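Long-range contacts in GH127 beta-L-arabinofuranoside (PDB 4QK0), which probably hydrolyses terminal beta-L-arabinofuranosyl residues from arabinose-containing glycans, as a family 127 glycoside hydrolase: residues K130-L135 with D172-V177; V496-E501 with A514-V519; I599-D604 with P618-V623. All coordinates share one frame; numbering follows the deposited sequence. Where two conformers were deposited one is given.

Contact 1. Residues K130-L135 with D172-V177; sequences KRWMNL and DYIGTV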
loop_
_atom_site.group_PDB
_atom_site.type_symbol
_atom_site.label_atom_id
_atom_site.label_comp_id
_atom_site.label_asym_id
_atom_site.label_seq_id
_atom_site.Cartn_x
_atom_site.Cartn_y
_atom_site.Cartn_z
ATOM N N LYS A 130 -27.605 29.691 3.780
ATOM C CA LYS A 130 -27.461 28.316 3.237
ATOM C C LYS A 130 -27.292 27.244 4.320
ATOM O O LYS A 130 -26.965 26.093 4.005
ATOM C CB LYS A 130 -26.270 28.263 2.273
ATOM C CG LYS A 130 -26.592 28.572 0.820
ATOM C CD LYS A 130 -27.802 29.467 0.662
ATOM C CE LYS A 130 -28.035 29.892 -0.783
ATOM N NZ LYS A 130 -27.167 31.038 -1.164
ATOM N N ARG A 131 -27.572 27.599 5.579
ATOM C CA ARG A 131 -27.420 26.699 6.677
ATOM C C ARG A 131 -28.282 25.445 6.569
ATOM O O ARG A 131 -29.335 25.405 5.928
ATOM C CB ARG A 131 -27.614 27.385 8.017
ATOM C CG ARG A 131 -29.020 27.911 8.308
ATOM C CD ARG A 131 -29.000 28.776 9.553
ATOM N NE ARG A 131 -30.327 29.288 9.837
ATOM C CZ ARG A 131 -30.702 29.987 10.919
ATOM N NH1 ARG A 131 -29.874 30.271 11.902
ATOM N NH2 ARG A 131 -31.982 30.362 11.022
ATOM N N TRP A 132 -27.731 24.380 7.115
ATOM C CA TRP A 132 -28.406 23.094 7.139
ATOM C C TRP A 132 -28.692 22.450 5.780
ATOM O O TRP A 132 -29.559 21.603 5.688
ATOM C CB TRP A 132 -29.743 23.218 7.899
ATOM C CG TRP A 132 -29.731 23.909 9.271
ATOM C CD1 TRP A 132 -30.613 24.857 9.703
ATOM C CD2 TRP A 132 -28.850 23.640 10.376
ATOM N NE1 TRP A 132 -30.337 25.206 11.032
ATOM C CE2 TRP A 132 -29.269 24.460 11.463
ATOM C CE3 TRP A 132 -27.753 22.792 10.562
ATOM C CZ2 TRP A 132 -28.625 24.439 12.703
ATOM C CZ3 TRP A 132 -27.103 22.779 11.803
ATOM C CH2 TRP A 132 -27.533 23.611 12.854
HETATM N N MSE A 133 -27.988 22.822 4.737
HETATM C CA MSE A 133 -28.219 22.224 3.421
HETATM C C MSE A 133 -27.170 21.176 3.056
HETATM O O MSE A 133 -27.313 20.463 2.077
HETATM C CB MSE A 133 -28.297 23.315 2.341
HETATM C CG MSE A 133 -29.474 24.285 2.541
HETATM SE SE MSE A 133 -31.268 23.462 2.387
HETATM C CE MSE A 133 -32.035 23.594 4.185
ATOM N N ASN A 134 -26.092 21.077 3.833
ATOM C CA ASN A 134 -25.061 20.064 3.612
ATOM C C ASN A 134 -24.457 19.562 4.908
ATOM O O ASN A 134 -23.303 19.826 5.273
ATOM C CB ASN A 134 -23.953 20.546 2.656
ATOM C CG ASN A 134 -23.094 19.382 2.158
ATOM O OD1 ASN A 134 -23.089 18.284 2.735
ATOM N ND2 ASN A 134 -22.372 19.618 1.080
ATOM N N LEU A 135 -25.271 18.763 5.580
ATOM C CA LEU A 135 -24.871 18.084 6.816
ATOM C C LEU A 135 -23.885 16.979 6.546
ATOM O O LEU A 135 -23.110 16.616 7.425
ATOM C CB LEU A 135 -26.121 17.503 7.522
ATOM C CG LEU A 135 -26.959 18.458 8.416
ATOM C CD1 LEU A 135 -26.147 18.862 9.618
ATOM C CD2 LEU A 135 -27.414 19.703 7.660
ATOM N N ASP A 172 -30.763 24.187 21.946
ATOM C CA ASP A 172 -32.235 24.307 21.831
ATOM C C ASP A 172 -32.636 24.582 20.407
ATOM O O ASP A 172 -33.594 23.964 19.905
ATOM C CB ASP A 172 -32.802 25.439 22.736
ATOM C CG ASP A 172 -32.539 25.201 24.224
ATOM O OD1 ASP A 172 -32.323 24.043 24.649
ATOM O OD2 ASP A 172 -32.495 26.214 24.958
ATOM N N TYR A 173 -31.941 25.513 19.745
ATOM C CA TYR A 173 -32.265 25.806 18.341
ATOM C C TYR A 173 -32.110 24.539 17.508
ATOM O O TYR A 173 -33.010 24.168 16.707
ATOM C CB TYR A 173 -31.394 26.946 17.799
ATOM C CG TYR A 173 -31.571 27.161 16.323
ATOM C CD1 TYR A 173 -32.814 27.385 15.774
ATOM C CD2 TYR A 173 -30.464 27.062 15.445
ATOM C CE1 TYR A 173 -32.969 27.511 14.400
ATOM C CE2 TYR A 173 -30.605 27.181 14.068
ATOM C CZ TYR A 173 -31.826 27.384 13.544
ATOM O OH TYR A 173 -31.945 27.515 12.175
ATOM N N ILE A 174 -31.004 23.820 17.717
ATOM C CA ILE A 174 -30.773 22.582 16.952
ATOM C C ILE A 174 -31.952 21.585 17.134
ATOM O O ILE A 174 -32.383 20.922 16.215
ATOM C CB ILE A 174 -29.444 21.944 17.385
ATOM C CG1 ILE A 174 -28.271 22.783 16.841
ATOM C CG2 ILE A 174 -29.350 20.472 16.930
ATOM C CD1 ILE A 174 -26.970 22.415 17.482
ATOM N N GLY A 175 -32.445 21.524 18.358
ATOM C CA GLY A 175 -33.615 20.706 18.722
ATOM C C GLY A 175 -34.879 21.083 17.992
ATOM O O GLY A 175 -35.679 20.234 17.700
ATOM N N THR A 176 -35.047 22.370 17.656
ATOM C CA THR A 176 -36.201 22.752 16.863
ATOM C C THR A 176 -36.019 22.354 15.427
ATOM O O THR A 176 -36.995 22.062 14.742
ATOM C CB THR A 176 -36.536 24.263 16.931
ATOM O OG1 THR A 176 -35.492 25.052 16.337
ATOM C CG2 THR A 176 -36.758 24.732 18.411
ATOM N N VAL A 177 -34.790 22.384 14.953
ATOM C CA VAL A 177 -34.542 22.181 13.527
ATOM C C VAL A 177 -34.549 20.702 13.154
ATOM O O VAL A 177 -35.107 20.330 12.116
ATOM C CB VAL A 177 -33.198 22.749 13.130
ATOM C CG1 VAL A 177 -32.841 22.326 11.721
ATOM C CG2 VAL A 177 -33.242 24.254 13.222
#
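Trp132 and Tyr173 share the one hydrogen bond of this contact. Trp132 NE1 donates to Tyr173 OH at 3.0 Å, nearly straight at 164°. The hydroxyl lies in the plane of the indole, at its edge.

The same hydroxyl sits over the centre of one face of the Arg131 guanidinium, with Tyr173 OH 3.0 Å from Arg131 CZ. No N-H of Arg131 points at it. The charge of Arg131 is met elsewhere: its NH2 makes a salt bridge to Asp116.

The apolar contacts all gather on Trp132. Its ring and that of Tyr173 meet obliquely, planes 39° apart, and Trp132 CZ2 lies 3.6 Å from Tyr173 CE2. Val177 adds a CH-pi contact: CG1 is 4.0 Å from the centroid of the five-membered ring of Trp132, over its face. With CG1 anti to the backbone N (chi1 170°), Val177 puts this methyl over the indole. Ile174 CG1 touches the far end of the indole, at CH2.

Trp132 is in a type II turn in the loop after helix 122-126, and the contact joins that loop to the last turns of helix 162-177 in the catalytic domain. The buried indole N-H thus has its acceptor, and the nearby guanidinium probably polarises the tyrosine hydroxyl.

Contact 2. Residues V496-E501 with A514-V519; sequences VTINGE and AYIRRV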
loop_
_atom_site.group_PDB
_atom_site.type_symbol
_atom_site.label_atom_id
_atom_site.label_comp_id
_atom_site.label_asym_id
_atom_site.label_seq_id
_atom_site.Cartn_x
_atom_site.Cartn_y
_atom_site.Cartn_z
ATOM N N VAL A 496 -1.800 -8.650 46.396
ATOM C CA VAL A 496 -2.365 -7.554 47.214
ATOM C C VAL A 496 -2.224 -7.775 48.695
ATOM O O VAL A 496 -2.469 -8.886 49.187
ATOM C CB VAL A 496 -3.864 -7.339 46.965
ATOM C CG1 VAL A 496 -4.389 -6.197 47.817
ATOM C CG2 VAL A 496 -4.099 -6.983 45.511
ATOM N N THR A 497 -1.814 -6.724 49.412
ATOM C CA THR A 497 -1.790 -6.764 50.869
ATOM C C THR A 497 -2.529 -5.563 51.411
ATOM O O THR A 497 -2.535 -4.488 50.810
ATOM C CB THR A 497 -0.381 -6.751 51.494
ATOM O OG1 THR A 497 0.227 -5.492 51.251
ATOM C CG2 THR A 497 0.486 -7.863 50.957
ATOM N N ILE A 498 -3.113 -5.752 52.580
ATOM C CA ILE A 498 -3.824 -4.691 53.307
ATOM C C ILE A 498 -3.231 -4.625 54.696
ATOM O O ILE A 498 -3.202 -5.633 55.409
ATOM C CB ILE A 498 -5.355 -4.970 53.378
ATOM C CG1 ILE A 498 -5.940 -4.873 51.974
ATOM C CG2 ILE A 498 -6.059 -3.952 54.290
ATOM C CD1 ILE A 498 -7.366 -5.364 51.861
ATOM N N ASN A 499 -2.709 -3.457 55.029
ATOM C CA ASN A 499 -1.946 -3.254 56.250
ATOM C C ASN A 499 -0.947 -4.368 56.472
ATOM O O ASN A 499 -0.872 -4.922 57.561
ATOM C CB ASN A 499 -2.901 -3.103 57.455
ATOM C CG ASN A 499 -3.782 -1.894 57.322
ATOM O OD1 ASN A 499 -3.381 -0.917 56.695
ATOM N ND2 ASN A 499 -4.989 -1.965 57.825
ATOM N N GLY A 500 -0.212 -4.727 55.417
ATOM C CA GLY A 500 0.841 -5.713 55.532
ATOM C C GLY A 500 0.377 -7.149 55.485
ATOM O O GLY A 500 1.219 -8.031 55.454
ATOM N N GLU A 501 -0.935 -7.419 55.454
ATOM C CA GLU A 501 -1.421 -8.810 55.382
ATOM C C GLU A 501 -1.938 -9.162 54.000
ATOM O O GLU A 501 -2.688 -8.413 53.383
ATOM C CB GLU A 501 -2.545 -9.092 56.383
ATOM C CG GLU A 501 -2.233 -8.756 57.835
ATOM C CD GLU A 501 -1.162 -9.638 58.504
ATOM O OE1 GLU A 501 -0.514 -10.520 57.892
ATOM O OE2 GLU A 501 -0.936 -9.413 59.709
ATOM N N ALA A 514 -10.738 -6.370 41.130
ATOM C CA ALA A 514 -10.799 -6.961 42.484
ATOM C C ALA A 514 -11.690 -6.056 43.381
ATOM O O ALA A 514 -11.409 -4.853 43.538
ATOM C CB ALA A 514 -9.397 -7.068 43.072
ATOM N N TYR A 515 -12.775 -6.622 43.895
ATOM C CA TYR A 515 -13.685 -5.895 44.760
ATOM C C TYR A 515 -13.332 -6.111 46.221
ATOM O O TYR A 515 -13.522 -7.190 46.770
ATOM C CB TYR A 515 -15.094 -6.338 44.495
ATOM C CG TYR A 515 -15.587 -5.868 43.170
ATOM C CD1 TYR A 515 -15.215 -6.517 41.999
ATOM C CD2 TYR A 515 -16.468 -4.784 43.070
ATOM C CE1 TYR A 515 -15.706 -6.114 40.769
ATOM C CE2 TYR A 515 -16.949 -4.378 41.855
ATOM C CZ TYR A 515 -16.544 -5.051 40.711
ATOM O OH TYR A 515 -17.016 -4.644 39.517
ATOM N N ILE A 516 -12.757 -5.086 46.832
ATOM C CA ILE A 516 -12.391 -5.137 48.223
ATOM C C ILE A 516 -13.344 -4.341 49.134
ATOM O O ILE A 516 -13.300 -3.087 49.193
ATOM C CB ILE A 516 -10.978 -4.632 48.410
ATOM C CG1 ILE A 516 -10.053 -5.409 47.475
ATOM C CG2 ILE A 516 -10.565 -4.791 49.894
ATOM C CD1 ILE A 516 -8.618 -4.983 47.588
ATOM N N ARG A 517 -14.202 -5.091 49.828
ATOM C CA ARG A 517 -15.244 -4.536 50.706
ATOM C C ARG A 517 -14.917 -4.899 52.158
ATOM O O ARG A 517 -14.703 -6.038 52.495
ATOM C CB ARG A 517 -16.625 -5.054 50.343
ATOM C CG ARG A 517 -17.730 -4.357 51.118
ATOM C CD ARG A 517 -19.144 -4.669 50.625
ATOM N NE ARG A 517 -20.133 -3.845 51.336
ATOM C CZ ARG A 517 -20.396 -2.545 51.103
ATOM N NH1 ARG A 517 -19.779 -1.866 50.123
ATOM N NH2 ARG A 517 -21.311 -1.907 51.843
ATOM N N ARG A 518 -14.819 -3.881 52.992
ATOM C CA ARG A 518 -14.412 -4.016 54.379
ATOM C C ARG A 518 -14.660 -2.661 55.055
ATOM O O ARG A 518 -15.030 -1.658 54.390
ATOM C CB ARG A 518 -12.913 -4.359 54.489
ATOM C CG ARG A 518 -11.957 -3.274 53.964
ATOM C CD ARG A 518 -10.521 -3.763 53.877
ATOM N NE ARG A 518 -9.952 -3.994 55.212
ATOM C CZ ARG A 518 -9.440 -3.049 56.002
ATOM N NH1 ARG A 518 -9.421 -1.782 55.621
ATOM N NH2 ARG A 518 -8.938 -3.371 57.177
ATOM N N VAL A 519 -14.475 -2.637 56.370
ATOM C CA VAL A 519 -14.502 -1.399 57.111
ATOM C C VAL A 519 -13.130 -0.763 56.984
ATOM O O VAL A 519 -12.162 -1.348 57.429
ATOM C CB VAL A 519 -14.786 -1.626 58.633
ATOM C CG1 VAL A 519 -14.626 -0.327 59.398
ATOM C CG2 VAL A 519 -16.155 -2.232 58.857
#
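Ile498 and Ile516 meet tip to tip at the tight part of this contact. Ile498 CD1, at the end of the long branch, reaches 3.8 Å from Ile516 CG2, the short branch of its partner. Val496 adds a looser apolar touch, with its CG1 4.4 Å from Ile516 CD1. These side chains leave their strands toward each other. The backbones stay well apart: the CA atoms of Ile498 and Ile516 are 10.0 Å from each other. No hydrogen bond crosses the contact. Val526 and Leu528 of strand 524-529 pack on Val496, and Leu485 packs on Ile516.

Toward the solvent the character changes. Arg518 runs past Ile498 in the opposite direction and bends at chi3 (-68°). The bend helps to lay the flat guanidinium over the short branch of the isoleucine. Ile498 CG2 sits under the centre of one face, 3.9 Å from Arg518 CZ. Arg518 NH1 makes a salt bridge to Asp524, and Trp520 makes a cation-pi contact with the arginine. Asn499 is exposed and only brushes this group, its ND2 4.2 Å from Arg518 NH2 with no bond between them. Asn499 ND2 instead bonds to Asp524 OD1, the same residue that pairs with Arg518, and Asn499 OD1 accepts from Glu525 N.

Ile498 to Glu501 form a type I' turn, closed by Glu501 N to Ile498 O at 2.9 Å, with Ile498 N to Glu501 O completing the pair. It links strands 495-498 and 501-503 as a beta hairpin. Strands 495-498 and 513-517 belong to different sheets, so the contact is face-to-face packing between two layers, typical of the beta-sandwich middle domain of this family.

Contact 3. Residues I599-D604 with P618-V623; sequences IAERVD and PRTYKV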
loop_
_atom_site.group_PDB
_atom_site.type_symbol
_atom_site.label_atom_id
_atom_site.label_comp_id
_atom_site.label_asym_id
_atom_site.label_seq_id
_atom_site.Cartn_x
_atom_site.Cartn_y
_atom_site.Cartn_z
ATOM N N ILE A 599 20.004 -9.941 22.664
ATOM C CA ILE A 599 20.876 -10.336 21.547
ATOM C C ILE A 599 19.973 -10.802 20.438
ATOM O O ILE A 599 19.276 -11.754 20.616
ATOM C CB ILE A 599 21.855 -11.504 21.930
ATOM C CG1 ILE A 599 22.780 -11.113 23.097
ATOM C CG2 ILE A 599 22.755 -11.939 20.749
ATOM C CD1 ILE A 599 23.618 -9.877 22.851
ATOM N N ALA A 600 20.044 -10.167 19.288
ATOM C CA ALA A 600 19.364 -10.643 18.101
ATOM C C ALA A 600 20.367 -11.120 17.025
ATOM O O ALA A 600 21.575 -11.147 17.253
ATOM C CB ALA A 600 18.506 -9.519 17.549
ATOM N N GLU A 601 19.836 -11.485 15.872
ATOM C CA GLU A 601 20.610 -11.949 14.739
ATOM C C GLU A 601 20.278 -11.166 13.495
ATOM O O GLU A 601 19.120 -10.867 13.248
ATOM C CB GLU A 601 20.269 -13.397 14.440
ATOM C CG GLU A 601 20.750 -14.365 15.469
ATOM C CD GLU A 601 20.478 -15.825 15.090
ATOM O OE1 GLU A 601 20.203 -16.121 13.891
ATOM O OE2 GLU A 601 20.527 -16.666 16.010
ATOM N N ARG A 602 21.311 -10.863 12.714
ATOM C CA ARG A 602 21.178 -10.317 11.382
ATOM C C ARG A 602 21.760 -11.249 10.314
ATOM O O ARG A 602 22.721 -11.965 10.534
ATOM C CB ARG A 602 21.930 -9.030 11.272
ATOM C CG ARG A 602 21.473 -7.923 12.184
ATOM C CD ARG A 602 22.088 -6.657 11.669
ATOM N NE ARG A 602 21.508 -5.446 12.222
ATOM C CZ ARG A 602 20.513 -4.765 11.666
ATOM N NH1 ARG A 602 19.869 -5.211 10.593
ATOM N NH2 ARG A 602 20.117 -3.651 12.224
ATOM N N VAL A 603 21.168 -11.206 9.142
ATOM C CA VAL A 603 21.757 -11.863 7.992
ATOM C C VAL A 603 22.927 -11.029 7.498
ATOM O O VAL A 603 22.829 -9.814 7.381
ATOM C CB VAL A 603 20.710 -12.057 6.874
ATOM C CG1 VAL A 603 21.333 -12.611 5.605
ATOM C CG2 VAL A 603 19.626 -13.001 7.394
ATOM N N ASP A 604 24.006 -11.704 7.166
ATOM C CA ASP A 604 25.224 -11.056 6.674
ATOM C C ASP A 604 25.094 -10.654 5.208
ATOM O O ASP A 604 24.931 -11.497 4.338
ATOM C CB ASP A 604 26.402 -12.011 6.877
ATOM C CG ASP A 604 27.771 -11.349 6.712
ATOM O OD1 ASP A 604 27.913 -10.236 6.159
ATOM O OD2 ASP A 604 28.733 -11.987 7.178
ATOM N N PRO A 618 21.442 -18.418 3.918
ATOM C CA PRO A 618 22.024 -17.193 4.436
ATOM C C PRO A 618 22.861 -17.469 5.687
ATOM O O PRO A 618 22.513 -18.318 6.501
ATOM C CB PRO A 618 20.794 -16.341 4.755
ATOM C CG PRO A 618 19.695 -17.330 5.059
ATOM C CD PRO A 618 19.991 -18.536 4.208
ATOM N N ARG A 619 23.972 -16.764 5.814
ATOM C CA ARG A 619 24.762 -16.802 7.024
ATOM C C ARG A 619 24.329 -15.633 7.958
ATOM O O ARG A 619 24.147 -14.467 7.536
ATOM C CB ARG A 619 26.256 -16.787 6.689
ATOM C CG ARG A 619 27.144 -16.761 7.947
ATOM C CD ARG A 619 27.870 -15.424 8.113
ATOM N NE ARG A 619 29.094 -15.337 7.298
ATOM C CZ ARG A 619 30.353 -15.309 7.757
ATOM N NH1 ARG A 619 30.635 -15.334 9.058
ATOM N NH2 ARG A 619 31.359 -15.243 6.890
ATOM N N THR A 620 24.187 -15.970 9.235
ATOM C CA THR A 620 23.656 -15.062 10.239
ATOM C C THR A 620 24.725 -14.726 11.277
ATOM O O THR A 620 25.526 -15.595 11.611
ATOM C CB THR A 620 22.452 -15.749 10.900
ATOM O OG1 THR A 620 21.738 -14.818 11.683
ATOM C CG2 THR A 620 22.861 -16.921 11.778
ATOM N N TYR A 621 24.776 -13.487 11.775
ATOM C CA TYR A 621 25.634 -13.156 12.938
ATOM C C TYR A 621 24.841 -12.469 14.073
ATOM O O TYR A 621 23.784 -11.899 13.833
ATOM C CB TYR A 621 26.825 -12.279 12.529
ATOM C CG TYR A 621 26.438 -10.900 12.005
ATOM C CD1 TYR A 621 25.942 -10.758 10.732
ATOM C CD2 TYR A 621 26.553 -9.761 12.789
ATOM C CE1 TYR A 621 25.547 -9.543 10.248
ATOM C CE2 TYR A 621 26.185 -8.511 12.290
ATOM C CZ TYR A 621 25.682 -8.424 11.009
ATOM O OH TYR A 621 25.288 -7.245 10.445
ATOM N N LYS A 622 25.375 -12.522 15.295
ATOM C CA LYS A 622 24.734 -11.996 16.495
ATOM C C LYS A 622 24.990 -10.532 16.727
ATOM O O LYS A 622 26.089 -10.049 16.498
ATOM C CB LYS A 622 25.190 -12.774 17.722
ATOM C CG LYS A 622 24.509 -14.118 17.750
ATOM C CD LYS A 622 25.203 -15.144 18.593
ATOM C CE LYS A 622 24.228 -16.245 19.014
ATOM N NZ LYS A 622 24.887 -17.112 20.026
ATOM N N VAL A 623 23.963 -9.811 17.145
ATOM C CA VAL A 623 24.128 -8.399 17.448
ATOM C C VAL A 623 23.385 -8.103 18.753
ATOM O O VAL A 623 22.353 -8.674 19.000
ATOM C CB VAL A 623 23.619 -7.466 16.311
ATOM C CG1 VAL A 623 24.395 -7.666 15.043
ATOM C CG2 VAL A 623 22.154 -7.669 16.015
#
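Four backbone hydrogen bonds pair Ala600 with Val623 and Arg602 with Tyr621. The shortest, Val623 N to Ala600 O, is 2.7 Å and nearly straight at 172°. Past the end of the paired strands, Asp604 N donates to Arg619 O at 2.8 Å. Asp604 OD2 also lies over one face of the Arg619 guanidinium, toward its rim. Asp604 OD2 is 3.4 Å from Arg619 NE, a salt bridge of charges alone, since no N-H points at it. Arg619 is poorly ordered.

Thr620 OG1 lies between two acceptors, Glu601 OE1 at 3.0 Å and Arg602 O at 3.2 Å. With OG1 anti to its own backbone N (chi1 -168°), Thr620 brings the hydroxyl across to both. A leucine in place of Glu601 would probably leave Thr620 OG1 without its carboxylate partner, to rely more on Arg602 O.

The two strands are antiparallel neighbours in the mixed sheet of the C-terminal domain. Glu601 with Lys622 and Val603 with Thr620 are its non-hydrogen-bonded pairs here. Phe574 of strand 574-586 bonds to the backbone of Glu601, so strand 593-603 has a neighbour on each flank.

Arg602 and Tyr621 lie side by side on the face shared with Ala600 and Val623. Arg602 CB makes an off-centre CH-pi contact, 4.2 Å from the centroid of the Tyr621 ring, and Arg602 CD is 3.5 Å from Tyr621 OH. Val623 CG2 meets Arg602 CG at 3.9 Å, crossing it at about a right angle. The guanidinium of Arg602 goes on to the carbonyls of Asn566 and Asn569. On the other face Val603 CG1 touches Pro618 CB. Pro541 and Lys538 of the second subunit pack against Val603 and Pro618.

Overall arrangement
The three contacts follow one another along the chain, and none nests in or crosses another. Contact 1 comes first and closes a largely helical excursion of 36 residues within the catalytic domain. Contact 2 closes a much shorter one, of 12 residues, in the middle domain, where it ties two sheets together. Contact 3 closes 13 residues in the C-terminal domain by joining neighbouring strands of one sheet, beside the second subunit. Each contact is thus local to its own domain, and no two touch. Contacts 1 and 3 lie on opposite sides of the chain's centre, with their own centres 64 Å apart. Contacts 2 and 3 are nearest, about 32 Å between closest atoms.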